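Local structure of probable leucine/isoleucine/valine-binding protein (Rhodopirellula baltica, 4KV7) at residues 68-73 with 95-100; 145-150 with 181-186; 271-276 with 302-307; 280-285 with 339-344. The protein probably binds leucine, isoleucine, valine or a related small ligand, as the periplasmic component of an ABC transport system would. The protein carries 1 engineered substitution. All blocks are in the same frame, centred on the assembly; numbering follows the deposited sequence. Where two conformers were deposited one is given.

Contact 1: 68-73 with 95-100. With FMT (formic acid), chain B.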
loop_
_atom_site.group_PDB
_atom_site.type_symbol
_atom_site.label_atom_id
_atom_site.label_comp_id
_atom_site.label_asym_id
_atom_site.label_seq_id
_atom_site.Cartn_x
_atom_site.Cartn_y
_atom_site.Cartn_z
ATOM N N TYR A 68 6.495 -11.982 -2.238
ATOM C CA TYR A 68 7.187 -10.690 -2.323
ATOM C C TYR A 68 8.582 -10.879 -2.928
ATOM O O TYR A 68 9.563 -10.254 -2.512
ATOM C CB TYR A 68 7.210 -9.996 -0.952
ATOM C CG TYR A 68 7.672 -8.543 -0.900
ATOM C CD1 TYR A 68 7.336 -7.617 -1.886
ATOM C CD2 TYR A 68 8.420 -8.099 0.183
ATOM C CE1 TYR A 68 7.749 -6.293 -1.792
ATOM C CE2 TYR A 68 8.821 -6.782 0.292
ATOM C CZ TYR A 68 8.493 -5.883 -0.701
ATOM O OH TYR A 68 8.918 -4.590 -0.577
ATOM N N GLU A 69 8.651 -11.728 -3.950
ATOM C CA GLU A 69 9.880 -11.968 -4.692
ATOM C C GLU A 69 9.655 -11.863 -6.195
ATOM O O GLU A 69 8.899 -12.653 -6.772
ATOM C CB GLU A 69 10.467 -13.334 -4.331
ATOM C CG GLU A 69 11.075 -13.371 -2.937
ATOM C CD GLU A 69 12.279 -12.447 -2.784
ATOM O OE1 GLU A 69 12.849 -11.982 -3.801
ATOM O OE2 GLU A 69 12.668 -12.174 -1.630
ATOM N N PRO A 70 10.328 -10.899 -6.844
ATOM C CA PRO A 70 10.146 -10.701 -8.290
ATOM C C PRO A 70 10.412 -11.946 -9.139
ATOM O O PRO A 70 9.793 -12.084 -10.192
ATOM C CB PRO A 70 11.154 -9.597 -8.617
ATOM C CG PRO A 70 11.246 -8.809 -7.357
ATOM C CD PRO A 70 11.139 -9.823 -6.242
ATOM N N ALA A 71 11.298 -12.832 -8.696
ATOM C CA ALA A 71 11.559 -14.069 -9.427
ATOM C C ALA A 71 10.305 -14.928 -9.558
ATOM O O ALA A 71 10.174 -15.699 -10.511
ATOM C CB ALA A 71 12.685 -14.868 -8.773
ATOM N N ARG A 72 9.397 -14.816 -8.594
ATOM C CA ARG A 72 8.135 -15.534 -8.658
ATOM C C ARG A 72 7.037 -14.720 -9.321
ATOM O O ARG A 72 6.121 -15.283 -9.922
ATOM C CB ARG A 72 7.711 -16.009 -7.268
ATOM C CG ARG A 72 8.673 -17.043 -6.702
ATOM C CD ARG A 72 8.515 -17.229 -5.208
ATOM N NE ARG A 72 7.219 -17.799 -4.856
ATOM C CZ ARG A 72 6.815 -18.003 -3.606
ATOM N NH1 ARG A 72 7.598 -17.665 -2.588
ATOM N NH2 ARG A 72 5.624 -18.532 -3.373
ATOM N N THR A 73 7.133 -13.394 -9.225
ATOM C CA THR A 73 6.163 -12.515 -9.860
ATOM C C THR A 73 6.105 -12.734 -11.362
ATOM O O THR A 73 5.026 -12.781 -11.937
ATOM C CB THR A 73 6.494 -11.040 -9.595
ATOM O OG1 THR A 73 6.646 -10.825 -8.186
ATOM C CG2 THR A 73 5.393 -10.119 -10.128
ATOM N N THR A 95 6.970 -2.974 -4.752
ATOM C CA THR A 95 7.678 -2.200 -5.764
ATOM C C THR A 95 8.601 -3.033 -6.665
ATOM O O THR A 95 8.431 -3.006 -7.884
ATOM C CB THR A 95 8.422 -1.012 -5.111
ATOM O OG1 THR A 95 7.462 -0.138 -4.495
ATOM C CG2 THR A 95 9.250 -0.251 -6.128
ATOM N N PRO A 96 9.564 -3.783 -6.089
ATOM C CA PRO A 96 10.380 -4.587 -7.007
ATOM C C PRO A 96 9.549 -5.627 -7.770
ATOM O O PRO A 96 9.868 -5.946 -8.920
ATOM C CB PRO A 96 11.404 -5.258 -6.078
ATOM C CG PRO A 96 10.795 -5.160 -4.689
ATOM C CD PRO A 96 10.047 -3.877 -4.698
ATOM N N THR A 97 8.494 -6.131 -7.141
ATOM C CA THR A 97 7.560 -7.028 -7.813
ATOM C C THR A 97 6.815 -6.292 -8.943
ATOM O O THR A 97 6.759 -6.787 -10.074
ATOM C CB THR A 97 6.587 -7.617 -6.812
ATOM O OG1 THR A 97 6.076 -6.528 -6.035
ATOM C CG2 THR A 97 7.281 -8.627 -5.889
ATOM N N ALA A 98 6.267 -5.108 -8.672
ATOM C CA ALA A 98 5.589 -4.331 -9.717
ATOM C C ALA A 98 6.518 -4.020 -10.883
ATOM O O ALA A 98 6.101 -4.036 -12.041
ATOM C CB ALA A 98 5.006 -3.040 -9.156
ATOM N N ILE A 99 7.776 -3.722 -10.594
ATOM C CA ILE A 99 8.706 -3.372 -11.654
ATOM C C ILE A 99 8.903 -4.552 -12.622
ATOM O O ILE A 99 9.034 -4.364 -13.836
ATOM C CB ILE A 99 10.007 -2.807 -11.062
ATOM C CG1 ILE A 99 9.737 -1.395 -10.523
ATOM C CG2 ILE A 99 11.118 -2.797 -12.097
ATOM C CD1 ILE A 99 10.824 -0.850 -9.624
ATOM N N THR A 100 8.886 -5.770 -12.087
ATOM C CA THR A 100 8.882 -6.982 -12.902
ATOM C C THR A 100 7.529 -7.227 -13.596
ATOM O O THR A 100 7.476 -7.653 -14.759
ATOM C CB THR A 100 9.258 -8.189 -12.025
ATOM O OG1 THR A 100 10.598 -8.010 -11.543
ATOM C CG2 THR A 100 9.147 -9.502 -12.793
HETATM C C FMT B . 7.123 -1.821 -1.554
HETATM O O1 FMT B . 6.601 -0.877 -2.163
HETATM O O2 FMT B . 7.730 -2.764 -2.080
#

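Contact 2: 145-150 with 181-186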
loop_
_atom_site.group_PDB
_atom_site.type_symbol
_atom_site.label_atom_id
_atom_site.label_comp_id
_atom_site.label_asym_id
_atom_site.label_seq_id
_atom_site.Cartn_x
_atom_site.Cartn_y
_atom_site.Cartn_z
HETATM N N MSE A 145 5.564 13.647 6.241
HETATM C CA MSE A 145 6.378 13.377 7.416
HETATM C C MSE A 145 7.438 14.447 7.625
HETATM O O MSE A 145 7.585 14.987 8.727
HETATM C CB MSE A 145 7.086 12.030 7.269
HETATM C CG MSE A 145 6.202 10.818 7.294
HETATM SE SE MSE A 145 7.348 9.325 6.957
HETATM C CE MSE A 145 6.144 7.844 7.383
ATOM N N VAL A 146 8.209 14.725 6.576
ATOM C CA VAL A 146 9.326 15.648 6.700
ATOM C C VAL A 146 8.830 17.046 7.045
ATOM O O VAL A 146 9.382 17.695 7.942
ATOM C CB VAL A 146 10.210 15.643 5.438
ATOM C CG1 VAL A 146 11.163 16.845 5.423
ATOM C CG2 VAL A 146 10.966 14.322 5.328
ATOM N N ASP A 147 7.795 17.519 6.356
ATOM C CA ASP A 147 7.281 18.849 6.655
ATOM C C ASP A 147 6.816 18.937 8.104
ATOM O O ASP A 147 7.054 19.936 8.779
ATOM C CB ASP A 147 6.125 19.222 5.720
ATOM C CG ASP A 147 6.573 19.511 4.294
ATOM O OD1 ASP A 147 7.772 19.757 4.070
ATOM O OD2 ASP A 147 5.704 19.488 3.391
ATOM N N ALA A 148 6.160 17.885 8.586
ATOM C CA ALA A 148 5.655 17.899 9.954
ATOM C C ALA A 148 6.778 17.854 10.986
ATOM O O ALA A 148 6.695 18.507 12.020
ATOM C CB ALA A 148 4.696 16.763 10.173
ATOM N N LEU A 149 7.821 17.078 10.706
ATOM C CA LEU A 149 8.970 17.008 11.598
ATOM C C LEU A 149 9.669 18.357 11.704
ATOM O O LEU A 149 9.994 18.818 12.799
ATOM C CB LEU A 149 9.949 15.933 11.117
ATOM C CG LEU A 149 9.480 14.499 11.343
ATOM C CD1 LEU A 149 10.262 13.539 10.469
ATOM C CD2 LEU A 149 9.636 14.133 12.819
ATOM N N VAL A 150 9.911 18.974 10.554
ATOM C CA VAL A 150 10.594 20.257 10.523
ATOM C C VAL A 150 9.755 21.330 11.211
ATOM O O VAL A 150 10.296 22.179 11.907
ATOM C CB VAL A 150 10.945 20.655 9.072
ATOM C CG1 VAL A 150 11.448 22.084 8.996
ATOM C CG2 VAL A 150 11.979 19.683 8.505
ATOM N N ARG A 181 15.215 18.457 0.907
ATOM C CA ARG A 181 15.844 19.457 0.050
ATOM C C ARG A 181 15.007 20.703 -0.136
ATOM O O ARG A 181 15.526 21.754 -0.461
ATOM C CB ARG A 181 16.194 18.855 -1.309
ATOM C CG ARG A 181 17.467 18.065 -1.266
ATOM C CD ARG A 181 17.842 17.511 -2.619
ATOM N NE ARG A 181 19.264 17.192 -2.647
ATOM C CZ ARG A 181 19.821 16.263 -3.418
ATOM N NH1 ARG A 181 19.083 15.540 -4.244
ATOM N NH2 ARG A 181 21.132 16.068 -3.359
ATOM N N ARG A 182 13.706 20.608 0.086
ATOM C CA ARG A 182 12.873 21.786 -0.003
ATOM C C ARG A 182 13.169 22.739 1.152
ATOM O O ARG A 182 12.980 23.940 1.032
ATOM C CB ARG A 182 11.409 21.366 0.015
ATOM C CG ARG A 182 10.506 22.226 -0.832
ATOM C CD ARG A 182 9.088 21.634 -0.863
ATOM N NE ARG A 182 8.519 21.573 0.479
ATOM C CZ ARG A 182 8.107 22.632 1.170
ATOM N NH1 ARG A 182 7.625 22.474 2.395
ATOM N NH2 ARG A 182 8.190 23.849 0.651
ATOM N N HIS A 183 13.637 22.179 2.269
ATOM C CA HIS A 183 13.961 22.956 3.466
ATOM C C HIS A 183 15.431 23.332 3.585
ATOM O O HIS A 183 15.764 24.333 4.200
ATOM C CB HIS A 183 13.559 22.176 4.721
ATOM C CG HIS A 183 12.092 21.942 4.825
ATOM N ND1 HIS A 183 11.209 22.937 5.181
ATOM C CD2 HIS A 183 11.345 20.838 4.584
ATOM C CE1 HIS A 183 9.980 22.448 5.175
ATOM N NE2 HIS A 183 10.037 21.179 4.815
ATOM N N GLN A 184 16.306 22.518 3.017
ATOM C CA GLN A 184 17.737 22.736 3.190
ATOM C C GLN A 184 18.492 22.003 2.106
ATOM O O GLN A 184 18.235 20.831 1.871
ATOM C CB GLN A 184 18.185 22.205 4.557
ATOM C CG GLN A 184 19.666 22.428 4.846
ATOM C CD GLN A 184 20.089 21.888 6.200
ATOM O OE1 GLN A 184 19.341 21.962 7.173
ATOM N NE2 GLN A 184 21.297 21.345 6.269
ATOM N N SER A 185 19.422 22.675 1.442
ATOM C CA SER A 185 20.240 21.996 0.444
ATOM C C SER A 185 21.196 21.010 1.118
ATOM O O SER A 185 21.871 21.349 2.089
ATOM C CB SER A 185 20.993 23.008 -0.417
ATOM O OG SER A 185 20.080 23.788 -1.174
ATOM N N VAL A 186 21.236 19.790 0.597
ATOM C CA VAL A 186 22.024 18.708 1.178
ATOM C C VAL A 186 22.586 17.824 0.075
ATOM O O VAL A 186 22.014 17.738 -1.012
ATOM C CB VAL A 186 21.170 17.806 2.112
ATOM C CG1 VAL A 186 20.705 18.568 3.342
ATOM C CG2 VAL A 186 19.976 17.231 1.366
HETATM O O HOH W 1 9.192 19.113 1.805
#

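Contact 3: 271-276 with 302-307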
loop_
_atom_site.group_PDB
_atom_site.type_symbol
_atom_site.label_atom_id
_atom_site.label_comp_id
_atom_site.label_asym_id
_atom_site.label_seq_id
_atom_site.Cartn_x
_atom_site.Cartn_y
_atom_site.Cartn_z
ATOM N N GLN A 271 -0.804 6.470 6.526
ATOM C CA GLN A 271 -1.676 5.583 5.771
ATOM C C GLN A 271 -2.202 6.251 4.513
ATOM O O GLN A 271 -2.280 7.483 4.429
ATOM C CB GLN A 271 -2.849 5.125 6.640
ATOM C CG GLN A 271 -2.443 4.540 7.992
ATOM C CD GLN A 271 -1.423 3.431 7.868
ATOM O OE1 GLN A 271 -1.588 2.510 7.075
ATOM N NE2 GLN A 271 -0.360 3.511 8.652
ATOM N N VAL A 272 -2.593 5.425 3.549
ATOM C CA VAL A 272 -3.172 5.897 2.304
ATOM C C VAL A 272 -4.686 5.695 2.275
ATOM O O VAL A 272 -5.325 5.879 1.234
ATOM C CB VAL A 272 -2.508 5.234 1.083
ATOM C CG1 VAL A 272 -1.031 5.606 1.020
ATOM C CG2 VAL A 272 -2.697 3.718 1.122
ATOM N N VAL A 273 -5.235 5.338 3.428
ATOM C CA VAL A 273 -6.668 5.155 3.641
ATOM C C VAL A 273 -7.009 5.796 4.983
ATOM O O VAL A 273 -6.129 5.948 5.836
ATOM C CB VAL A 273 -7.058 3.650 3.684
ATOM C CG1 VAL A 273 -6.808 2.993 2.328
ATOM C CG2 VAL A 273 -6.300 2.920 4.792
ATOM N N PRO A 274 -8.275 6.178 5.190
ATOM C CA PRO A 274 -8.696 6.669 6.506
ATOM C C PRO A 274 -8.673 5.525 7.517
ATOM O O PRO A 274 -8.400 4.372 7.181
ATOM C CB PRO A 274 -10.119 7.166 6.251
ATOM C CG PRO A 274 -10.590 6.348 5.105
ATOM C CD PRO A 274 -9.389 6.159 4.229
ATOM N N HIS A 275 -8.925 5.841 8.779
ATOM C CA HIS A 275 -8.830 4.818 9.800
ATOM C C HIS A 275 -10.000 3.854 9.664
ATOM O O HIS A 275 -11.122 4.267 9.384
ATOM C CB HIS A 275 -8.816 5.429 11.195
ATOM C CG HIS A 275 -8.236 4.513 12.216
ATOM N ND1 HIS A 275 -8.881 3.370 12.638
ATOM C CD2 HIS A 275 -7.040 4.528 12.848
ATOM C CE1 HIS A 275 -8.115 2.734 13.510
ATOM N NE2 HIS A 275 -6.995 3.419 13.657
ATOM N N PHE A 276 -9.745 2.567 9.866
ATOM C CA PHE A 276 -10.808 1.568 9.755
ATOM C C PHE A 276 -11.863 1.670 10.847
ATOM O O PHE A 276 -12.916 1.035 10.747
ATOM C CB PHE A 276 -10.238 0.148 9.657
ATOM C CG PHE A 276 -9.245 -0.196 10.732
ATOM C CD1 PHE A 276 -9.670 -0.536 12.003
ATOM C CD2 PHE A 276 -7.882 -0.210 10.456
ATOM C CE1 PHE A 276 -8.755 -0.883 12.982
ATOM C CE2 PHE A 276 -6.966 -0.547 11.430
ATOM C CZ PHE A 276 -7.399 -0.890 12.693
ATOM N N VAL A 302 -4.650 -2.403 5.632
ATOM C CA VAL A 302 -4.332 -3.125 4.412
ATOM C C VAL A 302 -5.605 -3.651 3.750
ATOM O O VAL A 302 -5.833 -3.436 2.557
ATOM C CB VAL A 302 -3.337 -4.273 4.691
ATOM C CG1 VAL A 302 -3.044 -5.035 3.411
ATOM C CG2 VAL A 302 -2.036 -3.737 5.295
ATOM N N SER A 303 -6.450 -4.337 4.510
ATOM C CA SER A 303 -7.674 -4.823 3.894
ATOM C C SER A 303 -8.634 -3.697 3.540
ATOM O O SER A 303 -9.397 -3.833 2.591
ATOM C CB SER A 303 -8.367 -5.900 4.727
ATOM O OG SER A 303 -8.686 -5.447 6.024
ATOM N N LEU A 304 -8.611 -2.585 4.277
ATOM C CA LEU A 304 -9.410 -1.434 3.884
ATOM C C LEU A 304 -8.968 -0.936 2.514
ATOM O O LEU A 304 -9.805 -0.635 1.664
ATOM C CB LEU A 304 -9.317 -0.328 4.935
ATOM C CG LEU A 304 -9.962 1.012 4.579
ATOM C CD1 LEU A 304 -11.438 0.833 4.206
ATOM C CD2 LEU A 304 -9.841 1.953 5.755
ATOM N N GLU A 305 -7.658 -0.870 2.267
ATOM C CA GLU A 305 -7.187 -0.502 0.936
ATOM C C GLU A 305 -7.663 -1.499 -0.132
ATOM O O GLU A 305 -8.097 -1.093 -1.209
ATOM C CB GLU A 305 -5.663 -0.347 0.909
ATOM C CG GLU A 305 -5.122 0.147 -0.421
ATOM C CD GLU A 305 -3.640 0.473 -0.391
ATOM O OE1 GLU A 305 -3.029 0.464 0.704
ATOM O OE2 GLU A 305 -3.070 0.728 -1.477
ATOM N N GLY A 306 -7.582 -2.795 0.157
ATOM C CA GLY A 306 -8.038 -3.791 -0.798
ATOM C C GLY A 306 -9.520 -3.645 -1.104
ATOM O O GLY A 306 -9.959 -3.750 -2.257
ATOM N N TYR A 307 -10.305 -3.382 -0.067
ATOM C CA TYR A 307 -11.732 -3.155 -0.220
ATOM C C TYR A 307 -12.017 -1.943 -1.109
ATOM O O TYR A 307 -12.887 -1.991 -1.978
ATOM C CB TYR A 307 -12.395 -3.017 1.155
ATOM C CG TYR A 307 -13.859 -2.680 1.080
ATOM C CD1 TYR A 307 -14.805 -3.667 0.837
ATOM C CD2 TYR A 307 -14.299 -1.369 1.238
ATOM C CE1 TYR A 307 -16.149 -3.355 0.754
ATOM C CE2 TYR A 307 -15.638 -1.054 1.166
ATOM C CZ TYR A 307 -16.555 -2.043 0.915
ATOM O OH TYR A 307 -17.881 -1.682 0.844
#

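Contact 4: 280-285 with 339-344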
loop_
_atom_site.group_PDB
_atom_site.type_symbol
_atom_site.label_atom_id
_atom_site.label_comp_id
_atom_site.label_asym_id
_atom_site.label_seq_id
_atom_site.Cartn_x
_atom_site.Cartn_y
_atom_site.Cartn_z
ATOM N N LEU A 280 -16.784 7.418 8.371
ATOM C CA LEU A 280 -16.971 7.781 6.966
ATOM C C LEU A 280 -17.801 6.684 6.308
ATOM O O LEU A 280 -17.588 5.498 6.591
ATOM C CB LEU A 280 -15.623 7.891 6.254
ATOM C CG LEU A 280 -14.803 9.145 6.535
ATOM C CD1 LEU A 280 -13.379 8.946 6.033
ATOM C CD2 LEU A 280 -15.441 10.357 5.877
ATOM N N PRO A 281 -18.728 7.054 5.410
ATOM C CA PRO A 281 -19.628 6.040 4.835
ATOM C C PRO A 281 -18.911 4.841 4.211
ATOM O O PRO A 281 -19.341 3.705 4.410
ATOM C CB PRO A 281 -20.416 6.827 3.780
ATOM C CG PRO A 281 -20.435 8.223 4.318
ATOM C CD PRO A 281 -19.091 8.419 4.981
ATOM N N LEU A 282 -17.828 5.068 3.480
ATOM C CA LEU A 282 -17.095 3.955 2.877
ATOM C C LEU A 282 -16.550 3.018 3.937
ATOM O O LEU A 282 -16.570 1.794 3.768
ATOM C CB LEU A 282 -15.935 4.447 2.009
ATOM C CG LEU A 282 -15.090 3.347 1.342
ATOM C CD1 LEU A 282 -14.540 3.849 0.043
ATOM C CD2 LEU A 282 -13.926 2.842 2.220
ATOM N N VAL A 283 -16.028 3.590 5.015
ATOM C CA VAL A 283 -15.426 2.771 6.060
ATOM C C VAL A 283 -16.475 1.940 6.785
ATOM O O VAL A 283 -16.221 0.781 7.108
ATOM C CB VAL A 283 -14.577 3.602 7.034
ATOM C CG1 VAL A 283 -13.980 2.708 8.101
ATOM C CG2 VAL A 283 -13.471 4.331 6.283
ATOM N N ARG A 284 -17.655 2.500 7.020
ATOM C CA ARG A 284 -18.734 1.720 7.622
ATOM C C ARG A 284 -19.124 0.559 6.706
ATOM O O ARG A 284 -19.385 -0.554 7.165
ATOM C CB ARG A 284 -19.949 2.599 7.919
ATOM C CG ARG A 284 -19.636 3.769 8.826
ATOM C CD ARG A 284 -20.893 4.481 9.281
ATOM N NE ARG A 284 -21.710 4.969 8.169
ATOM C CZ ARG A 284 -22.522 6.027 8.237
ATOM N NH1 ARG A 284 -22.624 6.727 9.354
ATOM N NH2 ARG A 284 -23.242 6.388 7.184
ATOM N N GLU A 285 -19.128 0.816 5.401
ATOM C CA GLU A 285 -19.424 -0.208 4.403
ATOM C C GLU A 285 -18.343 -1.295 4.371
ATOM O O GLU A 285 -18.640 -2.481 4.244
ATOM C CB GLU A 285 -19.627 0.445 3.027
ATOM C CG GLU A 285 -20.966 1.190 2.916
ATOM C CD GLU A 285 -21.008 2.249 1.819
ATOM O OE1 GLU A 285 -19.988 2.506 1.156
ATOM O OE2 GLU A 285 -22.087 2.842 1.629
ATOM N N PHE A 339 -15.037 11.491 -8.733
ATOM C CA PHE A 339 -16.090 10.667 -8.157
ATOM C C PHE A 339 -15.958 10.559 -6.646
ATOM O O PHE A 339 -14.919 10.872 -6.066
ATOM C CB PHE A 339 -16.152 9.282 -8.824
ATOM C CG PHE A 339 -14.937 8.420 -8.590
ATOM C CD1 PHE A 339 -13.760 8.642 -9.296
ATOM C CD2 PHE A 339 -14.987 7.361 -7.696
ATOM C CE1 PHE A 339 -12.654 7.846 -9.095
ATOM C CE2 PHE A 339 -13.883 6.560 -7.492
ATOM C CZ PHE A 339 -12.713 6.800 -8.190
ATOM N N ASP A 340 -17.044 10.127 -6.022
ATOM C CA ASP A 340 -17.139 10.063 -4.576
ATOM C C ASP A 340 -17.550 8.651 -4.197
ATOM O O ASP A 340 -18.541 8.135 -4.712
ATOM C CB ASP A 340 -18.193 11.066 -4.104
ATOM C CG ASP A 340 -18.373 11.078 -2.599
ATOM O OD1 ASP A 340 -17.443 10.666 -1.871
ATOM O OD2 ASP A 340 -19.452 11.520 -2.149
ATOM N N ILE A 341 -16.781 8.011 -3.323
ATOM C CA ILE A 341 -17.165 6.690 -2.826
ATOM C C ILE A 341 -17.339 6.680 -1.311
ATOM O O ILE A 341 -17.353 5.622 -0.690
ATOM C CB ILE A 341 -16.182 5.564 -3.256
ATOM C CG1 ILE A 341 -14.750 5.875 -2.816
ATOM C CG2 ILE A 341 -16.240 5.334 -4.754
ATOM C CD1 ILE A 341 -13.744 4.790 -3.227
ATOM N N GLY A 342 -17.477 7.858 -0.714
ATOM C CA GLY A 342 -17.732 7.947 0.714
ATOM C C GLY A 342 -16.499 8.064 1.587
ATOM O O GLY A 342 -16.543 7.709 2.768
ATOM N N LEU A 343 -15.410 8.577 1.013
ATOM C CA LEU A 343 -14.150 8.774 1.730
ATOM C C LEU A 343 -14.028 10.158 2.364
ATOM O O LEU A 343 -13.064 10.432 3.078
ATOM C CB LEU A 343 -12.972 8.556 0.789
ATOM C CG LEU A 343 -12.662 7.092 0.530
ATOM C CD1 LEU A 343 -11.648 6.942 -0.578
ATOM C CD2 LEU A 343 -12.152 6.450 1.808
ATOM N N GLY A 344 -14.993 11.026 2.096
ATOM C CA GLY A 344 -14.979 12.363 2.667
ATOM C C GLY A 344 -14.409 13.407 1.723
ATOM O O GLY A 344 -14.610 14.606 1.916
HETATM O O HOH W 2 -19.578 4.678 -0.253
#

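Contact 1: 68-73 with 95-100
In what is probably the ligand cleft of this type I periplasmic binding protein fold, Tyr68 and Pro96 bring the starts of helices 70-81 and 95-107 together beside a bound formate, probably from the crystallisation liquor. Thr95, at the amino end of its helix, grips the formate twice: its backbone N reaches formate O2 at 2.8 Å, nearly straight at 163°, and its OG1 donates to formate O1 at 2.6 Å. Tyr68 OH donates to the same O2, also at 2.6 Å, and Tyr138 OH adds a further bond. With CG anti to the backbone N (chi1 -170°), the Tyr68 ring extends toward helix 95-107 and presents an edge to formate O2. A carboxyl group, probably ionised, at a helix amino end, where the dipole would probably favour it, is consistent with how leucine-binding relatives hold their amino acid.

Away from the formate the contact is made by van der Waals touches. Pro70, after the N-cap residue Glu69, needs no N-H in a first helical turn and sets its CG 3.8 Å from Pro96 CB. Thr97 suits the centre because its two branches divide the work: OG1 bonds back to Val93 O, while CG2 faces segment 68-73. That methyl lies obliquely near the Tyr68 ring, 4.1 Å from Pro70 CD, and meets the Asp66-bound hydroxyl of Thr73, with Thr97 CG2 only 3.2 Å from Thr73 OG1.

Contact 2: 145-150 with 181-186
Val150 and Val146 pack against the ring of His183 on the close-fitting side, while on the polar, more open side Asp147 takes hydrogen bonds from both His183 and Arg182. Val150 CG1 lies over one face of the imidazole in a CH-pi contact, 4.1 Å from the His183 ring centroid. The buried Val146 brings CG1 obliquely to His183 CD2 at 4.1 Å, and it also touches Ala179, Ile180 and Ile221; short branched side chains suit a place where methyls rest against a flat ring.

Toward the surface, one carboxylate oxygen does most of the work. His183 NE2 donates to Asp147 OD1 at 2.8 Å (161°), arriving on the anti side and almost in its own ring plane. Arg182, its chain bent at chi3 (61°), sends NH1 to the same OD1 at 3.2 Å in a salt bridge; it comes from above the carboxylate, with the two planes 90° apart. Both donors use the same face of the carboxylate. A water adds a third bond, lying 2.7 Å from Asp147 OD1 and 2.9 Å from Arg182 NE. An alanine in place of Asp147 is likely to leave His183 NE2 and the Arg182 guanidinium without their shared acceptor, and the ring freer to turn.

Helices 138-151 and 167-183 lie side by side, an arrangement typical of the helical layers flanking the parallel strands in an alpha/beta lobe of periplasmic binding proteins.

Contact 3: 271-276 with 302-307
Leu304 is the main bump of this contact, projecting from helix 301-319 into a hollow formed by Val273, Pro274 and Phe276. Its CG stands anti to the backbone N (chi1 173°), carrying the branched end off the helix, and CD2 fills the hollow. One wall is the side chain of Val273, with CG2 3.8 Å from Leu304 CD2. Another is backbone: Pro274 O lies 3.2 Å from the same Leu304 methyl, CD2. CA of Phe276 closes a third side, 4.1 Å from Leu304 CD2. A leucine suits the place because one methyl, CD2, carried well off the helix, can touch side chain and main chain at once.

The hollow belongs to the loop that leaves strand 268-271 and leads to helix 281-293, consistent with one of the crossovers joining the two lobes in the type I periplasmic binding protein fold.

Val273 answers with a bump of its own. While CG2 slides past Leu304, CG1 settles on the helix surface, 3.8 Å from both CA and CB of Glu305. An alanine here loses both methyls, which would probably uncover this patch of Glu305 and open a gap beside Leu304 CD2. Beyond it the extended chain of Glu305 crosses Val272 at a slant, and Val272 CG2 approaches Glu305 OE1 to 3.3 Å. That carboxylate is buried, and its charge is met by Arg135 through a salt bridge at OE2; Val272 also touches Arg135, while its carbonyl accepts from Tyr134 OH.

Contact 4: 280-285 with 339-344
Leu282 meets the loop 339-344 with backbone and side chain. Its N donates to Gly342 O at 3.0 Å (166°), approaching from above the carbonyl plane. In the conformer described, one of two, its CG stands anti to the backbone N (chi1 179°), which carries CD1 out to Ile341 and Leu343; the three side chains point the same way, with Leu282 CD1 3.8 Å from Leu343 CG. Leu280 packs on the loop backbone: its CD1 lies 3.3 Å from Leu343 O, and CD2 3.8 Å from Gly344 CA. Pro281, with no N-H to offer, rests CD on Gly342 O at 3.4 Å.

This is a helix amino end met by a loop carbonyl. Leu280 occupies the N-cap of helix 281-293, and Gly342 supplies an acceptor to an N-H of the first turn. A beta carbon on Gly342 would run into Leu282 N and, at phi 92°, into the carbonyl O of the residue before.

Behind Gly342 stands an Asx turn: Asp340 OD1 accepts from Gly342 N at 3.0 Å, which probably helps hold the bend that turns the Gly342 carbonyl to the helix. A water donates to both Glu285 OE1, at 2.6 Å, and Ile341 O; OE1 of Glu285 is also salt-bridged to Arg311. Further out, Leu304 and Ile308 cover Leu282, Ile312 packs on Ile341, and Pro274 touches Leu280 and Leu343.

From the N terminus, contact 1 comes first and closes a short loop that passes through strand 89-90, pairing helices 70-81 and 95-107 beside the probable ligand cleft. Contact 2 follows in series, its loop running through strand 159-164 to set helix 138-151 against helix 167-183; it lies about 31 Å from contact 1, centre to centre. Contacts 3 and 4 cross: segments 271-276, 280-285, 302-307 and 339-344 alternate along the chain. They also touch, with Tyr307 against Glu285 and Phe276 against Val283, so the loop after strand 268-271, helices 281-293 and 301-319 and loop 339-344 form one cluster. Contacts 1 and 4 lie on opposite sides of the chain's centre.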